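Local coordinates for tyrocidine synthetase 3 (Brevibacillus brevis, PDB 2JGP), which probably takes part in peptide bond formation during nonribosomal synthesis of the antibiotic tyrocidine, as a bidomain of peptidyl carrier and condensation domains, at residues Ala461-Phe467 and Gly479-Ser483; Leu329-Leu334 and Val431-Gln435; Ser87-Val91 and Arg250-Phe256; Ala95-Val99 and Pro161-Ile165. One frame throughout, in Å; residues are numbered along the deposited sequence.

Contacts 1 and 2 share one mixed sheet: strands 465-471 and 430-435 are neighbours in it, and Phe-467 N lies 2.8 Å from Val-431 O, a probable hydrogen bond. Contact 2 is the buried one, a helix set on that sheet through aromatic and leucine side chains; contact 1, partly buried, is a hairpin with one apolar face and one watered face. Contacts 3 and 4, their centres about 14 Å apart, do not touch the first pair, contact 3 lying about 30 Å from contact 2 between centres, and meet where Lys-254 packs on Tyr-97. Nearer the surface, contact 3 mixes two carboxylates with an apolar patch; contact 4 relies on backbone pairing at a sheet edge.

Contact 1 (Ala461-Phe467 and Gly479-Ser483); sequences AKFDLTF and GVEYS
Glu-481 O is gripped twice: Thr-466 N donates to it over 2.7 Å, almost in line with the carbonyl, and Leu-465 CA adds a CA-H...O contact to Glu-481 O at 3.1 Å. Glu-481 N answers with a bond to Thr-466 O (3.0 Å) in the carbonyl plane. Thr-466 and Glu-481 thus form an antiparallel hydrogen-bonded pair of the hairpin 465-471/476-483, flanked by the non-hydrogen-bonded pairs Leu-465 with Tyr-482 and Phe-467 with Val-480. At the end far from the turn, Ser-483 N bonds Asp-464 O at 3.0 Å, tilted 31° from the carbonyl plane; the carboxylate of Asp-464 turns elsewhere, to a salt bridge with Arg-295.

The two sheet faces differ. On one, Val-480 splits its branches between neighbours: CG1 meets Leu-465 CD1 and CG2 meets Phe-467 CD1, each pair 3.9 Å apart, while helix 489-508 covers Val-480 and Tyr-482. On the other, the side chains of Thr-466 and Glu-481 run side by side in the same direction. With CG opposite its backbone N (chi1 171°) and the chain extended beyond, Glu-481 carries OE2 past Thr-466 to within 3.6 Å of Ala-461 CA. Two waters bond that oxygen, one also held by Lys-462 N, the other by Thr-466 OG1, 2.6 Å from water 3.

The carboxylate therefore ties the loop before strand 465-471 to the hairpin through water, so its charge is probably eased by the two waters, whereas the opposite face is held by apolar contact.

Contact 2 (Leu329-Leu334 and Val431-Gln435); sequences LYMVLL and VFTFQ
Phe-432 drives its ring edge at the face of Tyr-330, a T-shaped pair with ring centroids 5.3 Å apart and planes at 78°. The tip of the same phenylalanine, CZ, presses on Leu-333 CB at 3.6 Å, and Leu-334 lies over one face of the ring. Two residues on, Phe-434 points from the same side of the strand: its CZ touches Leu-329 CD2 at 3.6 Å, its CD1 rests by Leu-333 CD1 (3.8 Å), and its CB meets the ring of Tyr-330 at CD1 (3.7 Å). Both phenylalanines carry CG opposite the backbone N (chi1 171° for Phe-432), which sends their rings toward the helix, and both meet Tyr-330 from the same side of its ring. Water 4 fixes its far end, bonding Tyr-330 OH at 2.7 Å and donating to Phe-432 O at 2.8 Å.

Further out, Phe-432 is backbone-bonded to Gly-353 of strand 350-356, and Val-431 and Thr-433 bond strand 465-471. Helix 312-325 packs on Leu-329, while helix 387-403 meets Tyr-330 and Leu-334. Helix segment and strand segment run roughly antiparallel, at 147° with axes 9.2 Å apart, a helix-on-sheet layer in keeping with the alpha/beta, chloramphenicol acetyltransferase-like lobes of condensation domains.

Contact 3 (Ser87-Val91 and Arg250-Phe256); sequences SIEPV and RIQYKDF
The irregular segment 87-91 passes the first turn of helix 253-263, bringing Pro-90 CA within 5.6 Å of Asp-255 CA and Ile-88 beside Phe-256. Asp-255 is the centre of the polar contact. Its OD1 takes Val-91 N at 3.0 Å, from well above the carboxylate plane, and its OD2 takes Gln-252 N at 2.8 Å in a nearly straight bond (171°). Gln-252 is the N-cap, so this second bond is the side-chain-to-N-cap half of a capping box. Water 5 adds a further link, donating to Asp-255 O and to Glu-89 O.

Glu-89 starts out away from the helix, but a bend at its second torsion (-72°) swings the carboxylate back to Arg-250. The resulting salt bridge spans 3.2 Å from Glu-89 OE2 to Arg-250 NH2; the oxygen lies in the guanidinium plane, whereas the nitrogen sits above the carboxylate plane. Pro-90 CD covers one guanidinium face, and NH1 of the same arginine is engaged by Asp-363.

Apolar groups fill in between. Ile-88 lays CG2 against Ile-251 CG2 (3.9 Å) and sends CD1 to the ring edge of Phe-256, at CD1 (4.0 Å). Ile-251 CD1 turns to Pro-90 CD, 3.7 Å away.

The segment belongs to the loop that follows helix 70-79 and is consistent with a linker from the carrier to the condensation domain, here held against helix 253-263. One carboxylate serves both the helix start and the passing chain, and the N-terminal helix dipole would probably stabilise its negative charge.

Contact 4 (Ala95-Val99 and Pro161-Ile165); sequences AYYPV and PVQNI
Tyr-97 and Gln-163 join as an antiparallel hydrogen-bonded pair, placing the short strand 97-98 at the edge of a small three-stranded antiparallel sheet in which strand 160-165 is central and 152-157 lies beyond it. Two backbone bonds make the pair: Gln-163 N to Tyr-97 O at 2.8 Å, and Tyr-97 N to Gln-163 O at 3.0 Å. Two waters bridge the backbones on either side of this pair. Water 6 donates to Ala-95 O and accepts from Ile-165 N; water 7 joins Val-99 N to Pro-161 O.

Side-chain packing follows. Tyr-96 and Val-162 cross at a slant, with ring atom CD2 of Tyr-96 3.7 Å from Val-162 CG2. The same ring comes to the amide of Asn-164, turned 65° from it, CE2 of Tyr-96 being 3.9 Å from Asn-164 ND2. The ring of Tyr-97 instead crosses Ile-165 at about a right angle, CD1 of Tyr-97 3.7 Å from Ile-165 CG1; its hydroxyl is bonded to Gln-94 N. At the other end Val-99 sets CG1 against Val-162 CA (3.7 Å) and Pro-161.

One side-chain bond completes the contact. Gln-163 is buried, with Tyr-253 and Ala-257 of helix 253-263 against it and a weak bond from Gln-103 at OE1. With its chain extended beyond CG (chi2 -173°), its amide reaches one residue past its strand partner: NE2 of Gln-163 donates to Pro-98 O at 2.8 Å, nearly straight (169°), with that oxygen in the amide plane.

Contact 1 (Ala461-Phe467 and Gly479-Ser483)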
loop_
_atom_site.group_PDB
_atom_site.type_symbol
_atom_site.label_atom_id
_atom_site.label_comp_id
_atom_site.label_asym_id
_atom_site.label_seq_id
_atom_site.Cartn_x
_atom_site.Cartn_y
_atom_site.Cartn_z
ATOM N N ALA A 461 3.510 -9.330 14.685
ATOM C CA ALA A 461 2.220 -9.393 13.998
ATOM C C ALA A 461 1.265 -8.331 14.539
ATOM O O ALA A 461 0.749 -8.469 15.644
ATOM C CB ALA A 461 1.616 -10.784 14.144
ATOM N N LYS A 462 1.032 -7.274 13.760
ATOM C CA LYS A 462 0.111 -6.208 14.180
ATOM C C LYS A 462 -1.347 -6.682 14.208
ATOM O O LYS A 462 -2.132 -6.229 15.042
ATOM C CB LYS A 462 0.235 -4.980 13.272
ATOM C CG LYS A 462 -0.480 -3.738 13.814
ATOM C CD LYS A 462 -0.594 -2.638 12.755
ATOM C CE LYS A 462 -1.687 -1.631 13.108
ATOM N NZ LYS A 462 -2.067 -0.781 11.937
ATOM N N PHE A 463 -1.693 -7.603 13.312
ATOM C CA PHE A 463 -3.070 -8.085 13.174
ATOM C C PHE A 463 -3.159 -9.559 13.531
ATOM O O PHE A 463 -2.133 -10.225 13.625
ATOM C CB PHE A 463 -3.542 -7.858 11.744
ATOM C CG PHE A 463 -3.461 -6.430 11.313
ATOM C CD1 PHE A 463 -2.365 -5.967 10.601
ATOM C CD2 PHE A 463 -4.471 -5.539 11.642
ATOM C CE1 PHE A 463 -2.282 -4.638 10.209
ATOM C CE2 PHE A 463 -4.395 -4.207 11.261
ATOM C CZ PHE A 463 -3.297 -3.756 10.542
ATOM N N ASP A 464 -4.380 -10.065 13.730
ATOM C CA ASP A 464 -4.584 -11.489 14.034
ATOM C C ASP A 464 -3.817 -12.325 13.040
ATOM O O ASP A 464 -3.130 -13.279 13.402
ATOM C CB ASP A 464 -6.057 -11.879 13.953
ATOM C CG ASP A 464 -6.859 -11.372 15.116
ATOM O OD1 ASP A 464 -6.315 -10.601 15.929
ATOM O OD2 ASP A 464 -8.040 -11.753 15.213
ATOM N N LEU A 465 -3.952 -11.958 11.772
ATOM C CA LEU A 465 -3.107 -12.523 10.742
ATOM C C LEU A 465 -3.043 -11.630 9.506
ATOM O O LEU A 465 -3.974 -10.873 9.217
ATOM C CB LEU A 465 -3.557 -13.949 10.389
ATOM C CG LEU A 465 -4.785 -14.164 9.506
ATOM C CD1 LEU A 465 -4.373 -14.188 8.062
ATOM C CD2 LEU A 465 -5.474 -15.480 9.864
ATOM N N THR A 466 -1.907 -11.696 8.818
ATOM C CA THR A 466 -1.709 -11.002 7.557
ATOM C C THR A 466 -1.478 -12.057 6.491
ATOM O O THR A 466 -0.552 -12.866 6.605
ATOM C CB THR A 466 -0.494 -10.067 7.617
ATOM O OG1 THR A 466 -0.742 -9.030 8.572
ATOM C CG2 THR A 466 -0.215 -9.450 6.253
ATOM N N PHE A 467 -2.333 -12.049 5.468
ATOM C CA PHE A 467 -2.305 -13.047 4.411
ATOM C C PHE A 467 -1.611 -12.408 3.214
ATOM O O PHE A 467 -2.055 -11.372 2.738
ATOM C CB PHE A 467 -3.740 -13.454 4.054
ATOM C CG PHE A 467 -3.833 -14.513 2.991
ATOM C CD1 PHE A 467 -4.053 -15.838 3.334
ATOM C CD2 PHE A 467 -3.719 -14.184 1.645
ATOM C CE1 PHE A 467 -4.147 -16.815 2.357
ATOM C CE2 PHE A 467 -3.811 -15.157 0.668
ATOM C CZ PHE A 467 -4.026 -16.474 1.026
ATOM N N GLY A 479 1.660 -16.766 1.925
ATOM C CA GLY A 479 2.279 -16.550 3.233
ATOM C C GLY A 479 1.252 -16.075 4.246
ATOM O O GLY A 479 0.383 -15.261 3.923
ATOM N N VAL A 480 1.349 -16.593 5.470
ATOM C CA VAL A 480 0.501 -16.144 6.573
ATOM C C VAL A 480 1.378 -15.809 7.768
ATOM O O VAL A 480 2.105 -16.663 8.273
ATOM C CB VAL A 480 -0.558 -17.198 6.957
ATOM C CG1 VAL A 480 -1.412 -16.712 8.131
ATOM C CG2 VAL A 480 -1.442 -17.513 5.759
ATOM N N GLU A 481 1.331 -14.542 8.171
ATOM C CA GLU A 481 1.956 -14.066 9.389
ATOM C C GLU A 481 0.829 -13.974 10.403
ATOM O O GLU A 481 -0.164 -13.297 10.157
ATOM C CB GLU A 481 2.582 -12.695 9.158
ATOM C CG GLU A 481 3.081 -11.996 10.404
ATOM C CD GLU A 481 3.389 -10.538 10.137
ATOM O OE1 GLU A 481 4.493 -10.253 9.629
ATOM O OE2 GLU A 481 2.522 -9.680 10.427
ATOM N N TYR A 482 0.979 -14.651 11.536
ATOM C CA TYR A 482 -0.128 -14.788 12.480
ATOM C C TYR A 482 0.306 -14.559 13.917
ATOM O O TYR A 482 1.476 -14.724 14.255
ATOM C CB TYR A 482 -0.761 -16.174 12.350
ATOM C CG TYR A 482 0.183 -17.318 12.636
ATOM C CD1 TYR A 482 0.289 -17.855 13.914
ATOM C CD2 TYR A 482 0.958 -17.873 11.625
ATOM C CE1 TYR A 482 1.155 -18.910 14.183
ATOM C CE2 TYR A 482 1.825 -18.926 11.883
ATOM C CZ TYR A 482 1.917 -19.438 13.160
ATOM O OH TYR A 482 2.770 -20.474 13.417
ATOM N N SER A 483 -0.665 -14.195 14.750
ATOM C CA SER A 483 -0.450 -13.990 16.176
ATOM C C SER A 483 -0.179 -15.319 16.871
ATOM O O SER A 483 -1.011 -16.219 16.832
ATOM C CB SER A 483 -1.687 -13.345 16.804
ATOM O OG SER A 483 -1.970 -12.100 16.201
HETATM O O HOH W 1 -1.120 -9.830 16.848
HETATM O O HOH W 2 2.213 -7.117 11.264
HETATM O O HOH W 3 -0.085 -9.658 11.047
#

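Contact 2 (Leu329-Leu334 and Val431-Gln435)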
loop_
_atom_site.group_PDB
_atom_site.type_symbol
_atom_site.label_atom_id
_atom_site.label_comp_id
_atom_site.label_asym_id
_atom_site.label_seq_id
_atom_site.Cartn_x
_atom_site.Cartn_y
_atom_site.Cartn_z
ATOM N N LEU A 329 -5.880 -10.497 -10.875
ATOM C CA LEU A 329 -5.517 -11.611 -10.006
ATOM C C LEU A 329 -5.668 -11.195 -8.547
ATOM O O LEU A 329 -6.173 -11.952 -7.726
ATOM C CB LEU A 329 -4.088 -12.081 -10.286
ATOM C CG LEU A 329 -3.566 -13.210 -9.396
ATOM C CD1 LEU A 329 -4.508 -14.417 -9.404
ATOM C CD2 LEU A 329 -2.169 -13.605 -9.830
ATOM N N TYR A 330 -5.258 -9.966 -8.239
ATOM C CA TYR A 330 -5.470 -9.391 -6.916
ATOM C C TYR A 330 -6.911 -9.573 -6.438
ATOM O O TYR A 330 -7.147 -10.032 -5.318
ATOM C CB TYR A 330 -5.126 -7.895 -6.940
ATOM C CG TYR A 330 -5.275 -7.206 -5.611
ATOM C CD1 TYR A 330 -4.171 -6.996 -4.794
ATOM C CD2 TYR A 330 -6.517 -6.756 -5.171
ATOM C CE1 TYR A 330 -4.297 -6.364 -3.573
ATOM C CE2 TYR A 330 -6.656 -6.126 -3.955
ATOM C CZ TYR A 330 -5.541 -5.935 -3.159
ATOM O OH TYR A 330 -5.664 -5.305 -1.953
ATOM N N MET A 331 -7.869 -9.206 -7.285
ATOM C CA MET A 331 -9.289 -9.292 -6.925
ATOM C C MET A 331 -9.763 -10.730 -6.710
ATOM O O MET A 331 -10.539 -11.000 -5.796
ATOM C CB MET A 331 -10.160 -8.634 -7.992
ATOM C CG MET A 331 -10.066 -7.112 -8.053
ATOM S SD MET A 331 -10.884 -6.516 -9.548
ATOM C CE MET A 331 -10.422 -4.778 -9.530
ATOM N N VAL A 332 -9.312 -11.637 -7.568
ATOM C CA VAL A 332 -9.685 -13.049 -7.477
ATOM C C VAL A 332 -9.219 -13.615 -6.135
ATOM O O VAL A 332 -9.991 -14.235 -5.403
ATOM C CB VAL A 332 -9.063 -13.861 -8.636
ATOM C CG1 VAL A 332 -9.233 -15.370 -8.404
ATOM C CG2 VAL A 332 -9.674 -13.435 -9.982
ATOM N N LEU A 333 -7.956 -13.363 -5.809
ATOM C CA LEU A 333 -7.370 -13.821 -4.545
ATOM C C LEU A 333 -8.041 -13.187 -3.319
ATOM O O LEU A 333 -8.287 -13.869 -2.317
ATOM C CB LEU A 333 -5.874 -13.537 -4.526
ATOM C CG LEU A 333 -5.034 -14.212 -5.603
ATOM C CD1 LEU A 333 -3.604 -13.709 -5.532
ATOM C CD2 LEU A 333 -5.091 -15.723 -5.474
ATOM N N LEU A 334 -8.331 -11.889 -3.390
ATOM C CA LEU A 334 -9.050 -11.225 -2.304
ATOM C C LEU A 334 -10.427 -11.846 -2.126
ATOM O O LEU A 334 -10.885 -12.058 -1.001
ATOM C CB LEU A 334 -9.185 -9.719 -2.567
ATOM C CG LEU A 334 -9.986 -8.913 -1.535
ATOM C CD1 LEU A 334 -9.398 -9.070 -0.119
ATOM C CD2 LEU A 334 -10.041 -7.449 -1.956
ATOM N N VAL A 431 -5.290 -8.565 7.317
ATOM C CA VAL A 431 -4.809 -7.799 6.179
ATOM C C VAL A 431 -4.488 -8.754 5.034
ATOM O O VAL A 431 -4.019 -9.870 5.264
ATOM C CB VAL A 431 -3.544 -6.975 6.555
ATOM C CG1 VAL A 431 -2.826 -6.466 5.315
ATOM C CG2 VAL A 431 -3.925 -5.821 7.476
ATOM N N PHE A 432 -4.757 -8.306 3.808
ATOM C CA PHE A 432 -4.435 -9.059 2.597
ATOM C C PHE A 432 -3.490 -8.232 1.738
ATOM O O PHE A 432 -3.746 -7.049 1.521
ATOM C CB PHE A 432 -5.716 -9.367 1.818
ATOM C CG PHE A 432 -5.472 -9.955 0.461
ATOM C CD1 PHE A 432 -5.281 -11.318 0.312
ATOM C CD2 PHE A 432 -5.421 -9.145 -0.665
ATOM C CE1 PHE A 432 -5.045 -11.869 -0.936
ATOM C CE2 PHE A 432 -5.186 -9.690 -1.923
ATOM C CZ PHE A 432 -4.995 -11.050 -2.056
ATOM N N THR A 433 -2.399 -8.842 1.272
ATOM C CA THR A 433 -1.492 -8.189 0.309
ATOM C C THR A 433 -1.119 -9.120 -0.839
ATOM O O THR A 433 -1.129 -10.336 -0.687
ATOM C CB THR A 433 -0.182 -7.681 0.962
ATOM O OG1 THR A 433 0.659 -8.789 1.315
ATOM C CG2 THR A 433 -0.474 -6.843 2.202
ATOM N N PHE A 434 -0.792 -8.535 -1.991
ATOM C CA PHE A 434 -0.334 -9.301 -3.155
ATOM C C PHE A 434 0.851 -8.576 -3.797
ATOM O O PHE A 434 0.772 -7.378 -4.066
ATOM C CB PHE A 434 -1.481 -9.500 -4.157
ATOM C CG PHE A 434 -1.054 -10.127 -5.460
ATOM C CD1 PHE A 434 -0.525 -11.410 -5.488
ATOM C CD2 PHE A 434 -1.173 -9.430 -6.659
ATOM C CE1 PHE A 434 -0.120 -11.991 -6.679
ATOM C CE2 PHE A 434 -0.772 -10.006 -7.860
ATOM C CZ PHE A 434 -0.245 -11.290 -7.869
ATOM N N GLN A 435 1.952 -9.296 -4.014
ATOM C CA GLN A 435 3.187 -8.704 -4.549
ATOM C C GLN A 435 3.748 -9.547 -5.697
ATOM O O GLN A 435 3.329 -10.688 -5.894
ATOM C CB GLN A 435 4.247 -8.572 -3.446
ATOM C CG GLN A 435 3.720 -8.167 -2.060
ATOM C CD GLN A 435 3.421 -9.361 -1.157
ATOM O OE1 GLN A 435 2.261 -9.663 -0.859
ATOM N NE2 GLN A 435 4.472 -10.046 -0.720
HETATM O O HOH W 4 -3.393 -5.061 -0.450
#

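Contact 3 (Ser87-Val91 and Arg250-Phe256)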
loop_
_atom_site.group_PDB
_atom_site.type_symbol
_atom_site.label_atom_id
_atom_site.label_comp_id
_atom_site.label_asym_id
_atom_site.label_seq_id
_atom_site.Cartn_x
_atom_site.Cartn_y
_atom_site.Cartn_z
ATOM N N SER A 87 -4.834 17.970 -8.156
ATOM C CA SER A 87 -3.527 18.250 -8.735
ATOM C C SER A 87 -2.510 18.649 -7.666
ATOM O O SER A 87 -2.786 19.508 -6.831
ATOM C CB SER A 87 -3.650 19.369 -9.769
ATOM O OG SER A 87 -2.380 19.796 -10.217
ATOM N N ILE A 88 -1.342 18.016 -7.708
ATOM C CA ILE A 88 -0.250 18.319 -6.784
ATOM C C ILE A 88 0.868 19.041 -7.534
ATOM O O ILE A 88 1.509 18.458 -8.414
ATOM C CB ILE A 88 0.306 17.038 -6.135
ATOM C CG1 ILE A 88 -0.798 16.295 -5.384
ATOM C CG2 ILE A 88 1.436 17.370 -5.174
ATOM C CD1 ILE A 88 -0.377 14.931 -4.895
ATOM N N GLU A 89 1.089 20.308 -7.186
ATOM C CA GLU A 89 2.096 21.145 -7.837
ATOM C C GLU A 89 3.131 21.634 -6.811
ATOM O O GLU A 89 2.860 21.616 -5.605
ATOM C CB GLU A 89 1.418 22.351 -8.495
ATOM C CG GLU A 89 0.288 21.990 -9.456
ATOM C CD GLU A 89 0.793 21.372 -10.741
ATOM O OE1 GLU A 89 0.745 20.126 -10.875
ATOM O OE2 GLU A 89 1.250 22.133 -11.622
ATOM N N PRO A 90 4.318 22.072 -7.283
ATOM C CA PRO A 90 5.316 22.642 -6.370
ATOM C C PRO A 90 4.748 23.793 -5.544
ATOM O O PRO A 90 4.051 24.652 -6.081
ATOM C CB PRO A 90 6.415 23.146 -7.314
ATOM C CG PRO A 90 6.274 22.323 -8.532
ATOM C CD PRO A 90 4.803 22.059 -8.675
ATOM N N VAL A 91 5.038 23.799 -4.247
ATOM C CA VAL A 91 4.452 24.783 -3.335
ATOM C C VAL A 91 5.397 25.954 -3.081
ATOM O O VAL A 91 6.605 25.834 -3.256
ATOM C CB VAL A 91 4.053 24.134 -1.995
ATOM C CG1 VAL A 91 3.060 23.002 -2.239
ATOM C CG2 VAL A 91 5.278 23.626 -1.250
ATOM N N ARG A 250 10.424 16.124 -9.841
ATOM C CA ARG A 250 9.533 17.264 -10.052
ATOM C C ARG A 250 8.814 17.684 -8.779
ATOM O O ARG A 250 8.653 18.877 -8.510
ATOM C CB ARG A 250 8.475 16.940 -11.117
ATOM C CG ARG A 250 7.473 18.072 -11.308
ATOM C CD ARG A 250 6.535 17.879 -12.478
ATOM N NE ARG A 250 5.732 19.090 -12.636
ATOM C CZ ARG A 250 4.600 19.357 -11.985
ATOM N NH1 ARG A 250 4.071 18.488 -11.132
ATOM N NH2 ARG A 250 3.975 20.507 -12.204
ATOM N N ILE A 251 8.360 16.688 -8.024
ATOM C CA ILE A 251 7.490 16.895 -6.884
ATOM C C ILE A 251 8.135 16.282 -5.644
ATOM O O ILE A 251 8.762 15.222 -5.720
ATOM C CB ILE A 251 6.095 16.252 -7.154
ATOM C CG1 ILE A 251 5.436 16.875 -8.397
ATOM C CG2 ILE A 251 5.180 16.400 -5.965
ATOM C CD1 ILE A 251 5.109 18.357 -8.261
ATOM N N GLN A 252 7.982 16.964 -4.508
ATOM C CA GLN A 252 8.536 16.466 -3.245
ATOM C C GLN A 252 7.441 16.177 -2.229
ATOM O O GLN A 252 6.279 16.517 -2.432
ATOM C CB GLN A 252 9.577 17.439 -2.682
ATOM C CG GLN A 252 11.012 17.100 -3.096
ATOM C CD GLN A 252 11.583 15.905 -2.345
ATOM O OE1 GLN A 252 10.917 15.311 -1.480
ATOM N NE2 GLN A 252 12.823 15.538 -2.677
ATOM N N TYR A 253 7.807 15.509 -1.135
ATOM C CA TYR A 253 6.810 15.110 -0.142
ATOM C C TYR A 253 6.037 16.305 0.411
ATOM O O TYR A 253 4.826 16.230 0.582
ATOM C CB TYR A 253 7.425 14.310 1.014
ATOM C CG TYR A 253 6.376 13.592 1.828
ATOM C CD1 TYR A 253 5.859 12.378 1.401
ATOM C CD2 TYR A 253 5.867 14.142 3.004
ATOM C CE1 TYR A 253 4.881 11.720 2.118
ATOM C CE2 TYR A 253 4.893 13.486 3.733
ATOM C CZ TYR A 253 4.401 12.271 3.287
ATOM O OH TYR A 253 3.437 11.603 4.006
ATOM N N LYS A 254 6.720 17.416 0.670
ATOM C CA LYS A 254 6.045 18.590 1.241
ATOM C C LYS A 254 4.961 19.134 0.303
ATOM O O LYS A 254 3.967 19.690 0.766
ATOM C CB LYS A 254 7.044 19.689 1.617
ATOM C CG LYS A 254 7.753 20.381 0.462
ATOM C CD LYS A 254 8.801 21.335 1.024
ATOM C CE LYS A 254 9.352 22.270 -0.033
ATOM N NZ LYS A 254 10.130 21.552 -1.071
ATOM N N ASP A 255 5.153 18.953 -1.004
ATOM C CA ASP A 255 4.151 19.341 -2.002
ATOM C C ASP A 255 2.886 18.502 -1.818
ATOM O O ASP A 255 1.765 19.026 -1.844
ATOM C CB ASP A 255 4.687 19.158 -3.429
ATOM C CG ASP A 255 5.921 20.000 -3.716
ATOM O OD1 ASP A 255 5.999 21.158 -3.242
ATOM O OD2 ASP A 255 6.809 19.511 -4.459
ATOM N N PHE A 256 3.073 17.196 -1.637
ATOM C CA PHE A 256 1.968 16.290 -1.343
ATOM C C PHE A 256 1.283 16.668 -0.033
ATOM O O PHE A 256 0.058 16.718 0.026
ATOM C CB PHE A 256 2.451 14.824 -1.291
ATOM C CG PHE A 256 1.488 13.888 -0.609
ATOM C CD1 PHE A 256 0.322 13.476 -1.250
ATOM C CD2 PHE A 256 1.749 13.407 0.664
ATOM C CE1 PHE A 256 -0.561 12.624 -0.627
ATOM C CE2 PHE A 256 0.874 12.556 1.292
ATOM C CZ PHE A 256 -0.285 12.158 0.655
HETATM O O HOH W 5 0.866 20.817 -3.907
#

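Contact 4 (Ala95-Val99 and Pro161-Ile165)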
loop_
_atom_site.group_PDB
_atom_site.type_symbol
_atom_site.label_atom_id
_atom_site.label_comp_id
_atom_site.label_asym_id
_atom_site.label_seq_id
_atom_site.Cartn_x
_atom_site.Cartn_y
_atom_site.Cartn_z
ATOM N N ALA A 95 8.428 28.654 6.030
ATOM C CA ALA A 95 9.298 28.327 7.167
ATOM C C ALA A 95 9.112 26.878 7.603
ATOM O O ALA A 95 10.081 26.181 7.913
ATOM C CB ALA A 95 9.021 29.279 8.339
ATOM N N TYR A 96 7.858 26.436 7.624
ATOM C CA TYR A 96 7.499 25.064 7.954
ATOM C C TYR A 96 6.405 24.617 7.009
ATOM O O TYR A 96 5.747 25.444 6.376
ATOM C CB TYR A 96 6.958 24.964 9.381
ATOM C CG TYR A 96 7.871 25.484 10.457
ATOM C CD1 TYR A 96 7.751 26.790 10.919
ATOM C CD2 TYR A 96 8.833 24.666 11.041
ATOM C CE1 TYR A 96 8.575 27.276 11.918
ATOM C CE2 TYR A 96 9.665 25.142 12.044
ATOM C CZ TYR A 96 9.528 26.451 12.476
ATOM O OH TYR A 96 10.338 26.938 13.461
ATOM N N TYR A 97 6.195 23.308 6.935
ATOM C CA TYR A 97 5.153 22.742 6.086
ATOM C C TYR A 97 4.279 21.804 6.907
ATOM O O TYR A 97 4.766 21.172 7.847
ATOM C CB TYR A 97 5.780 22.015 4.901
ATOM C CG TYR A 97 6.684 22.905 4.085
ATOM C CD1 TYR A 97 8.038 23.019 4.385
ATOM C CD2 TYR A 97 6.180 23.652 3.026
ATOM C CE1 TYR A 97 8.870 23.849 3.643
ATOM C CE2 TYR A 97 7.002 24.481 2.275
ATOM C CZ TYR A 97 8.341 24.578 2.591
ATOM O OH TYR A 97 9.149 25.400 1.844
ATOM N N PRO A 98 2.983 21.704 6.555
ATOM C CA PRO A 98 2.163 20.776 7.318
ATOM C C PRO A 98 2.677 19.348 7.177
ATOM O O PRO A 98 3.265 18.995 6.149
ATOM C CB PRO A 98 0.771 20.917 6.679
ATOM C CG PRO A 98 1.025 21.467 5.310
ATOM C CD PRO A 98 2.229 22.345 5.461
ATOM N N VAL A 99 2.474 18.538 8.209
ATOM C CA VAL A 99 2.666 17.101 8.073
ATOM C C VAL A 99 1.472 16.488 7.351
ATOM O O VAL A 99 0.382 17.055 7.351
ATOM C CB VAL A 99 2.856 16.411 9.436
ATOM C CG1 VAL A 99 4.124 16.908 10.099
ATOM C CG2 VAL A 99 1.644 16.635 10.335
ATOM N N PRO A 161 2.153 19.193 14.786
ATOM C CA PRO A 161 3.435 18.747 14.263
ATOM C C PRO A 161 3.607 19.350 12.875
ATOM O O PRO A 161 2.632 19.424 12.121
ATOM C CB PRO A 161 3.278 17.224 14.162
ATOM C CG PRO A 161 2.064 16.887 14.969
ATOM C CD PRO A 161 1.210 18.079 14.992
ATOM N N VAL A 162 4.814 19.800 12.553
ATOM C CA VAL A 162 5.108 20.322 11.222
ATOM C C VAL A 162 6.451 19.809 10.732
ATOM O O VAL A 162 7.325 19.446 11.534
ATOM C CB VAL A 162 5.124 21.868 11.191
ATOM C CG1 VAL A 162 3.733 22.431 11.461
ATOM C CG2 VAL A 162 6.142 22.422 12.202
ATOM N N GLN A 163 6.601 19.797 9.411
ATOM C CA GLN A 163 7.844 19.401 8.774
ATOM C C GLN A 163 8.781 20.588 8.691
ATOM O O GLN A 163 8.396 21.665 8.231
ATOM C CB GLN A 163 7.582 18.883 7.365
ATOM C CG GLN A 163 6.646 17.712 7.306
ATOM C CD GLN A 163 6.551 17.141 5.916
ATOM O OE1 GLN A 163 7.445 16.416 5.473
ATOM N NE2 GLN A 163 5.473 17.481 5.204
ATOM N N ASN A 164 10.009 20.379 9.148
ATOM C CA ASN A 164 11.063 21.373 9.081
ATOM C C ASN A 164 12.109 20.841 8.109
ATOM O O ASN A 164 12.798 19.868 8.398
ATOM C CB ASN A 164 11.640 21.603 10.482
ATOM C CG ASN A 164 12.578 22.796 10.555
ATOM O OD1 ASN A 164 12.901 23.418 9.546
ATOM N ND2 ASN A 164 13.028 23.115 11.769
ATOM N N ILE A 165 12.192 21.461 6.935
ATOM C CA ILE A 165 13.063 20.980 5.863
ATOM C C ILE A 165 14.390 21.709 5.957
ATOM O O ILE A 165 14.424 22.943 5.921
ATOM C CB ILE A 165 12.450 21.241 4.465
ATOM C CG1 ILE A 165 10.991 20.782 4.412
ATOM C CG2 ILE A 165 13.264 20.545 3.383
ATOM C CD1 ILE A 165 10.791 19.341 4.683
HETATM O O HOH W 6 11.277 24.081 6.483
HETATM O O HOH W 7 0.831 20.259 10.308
#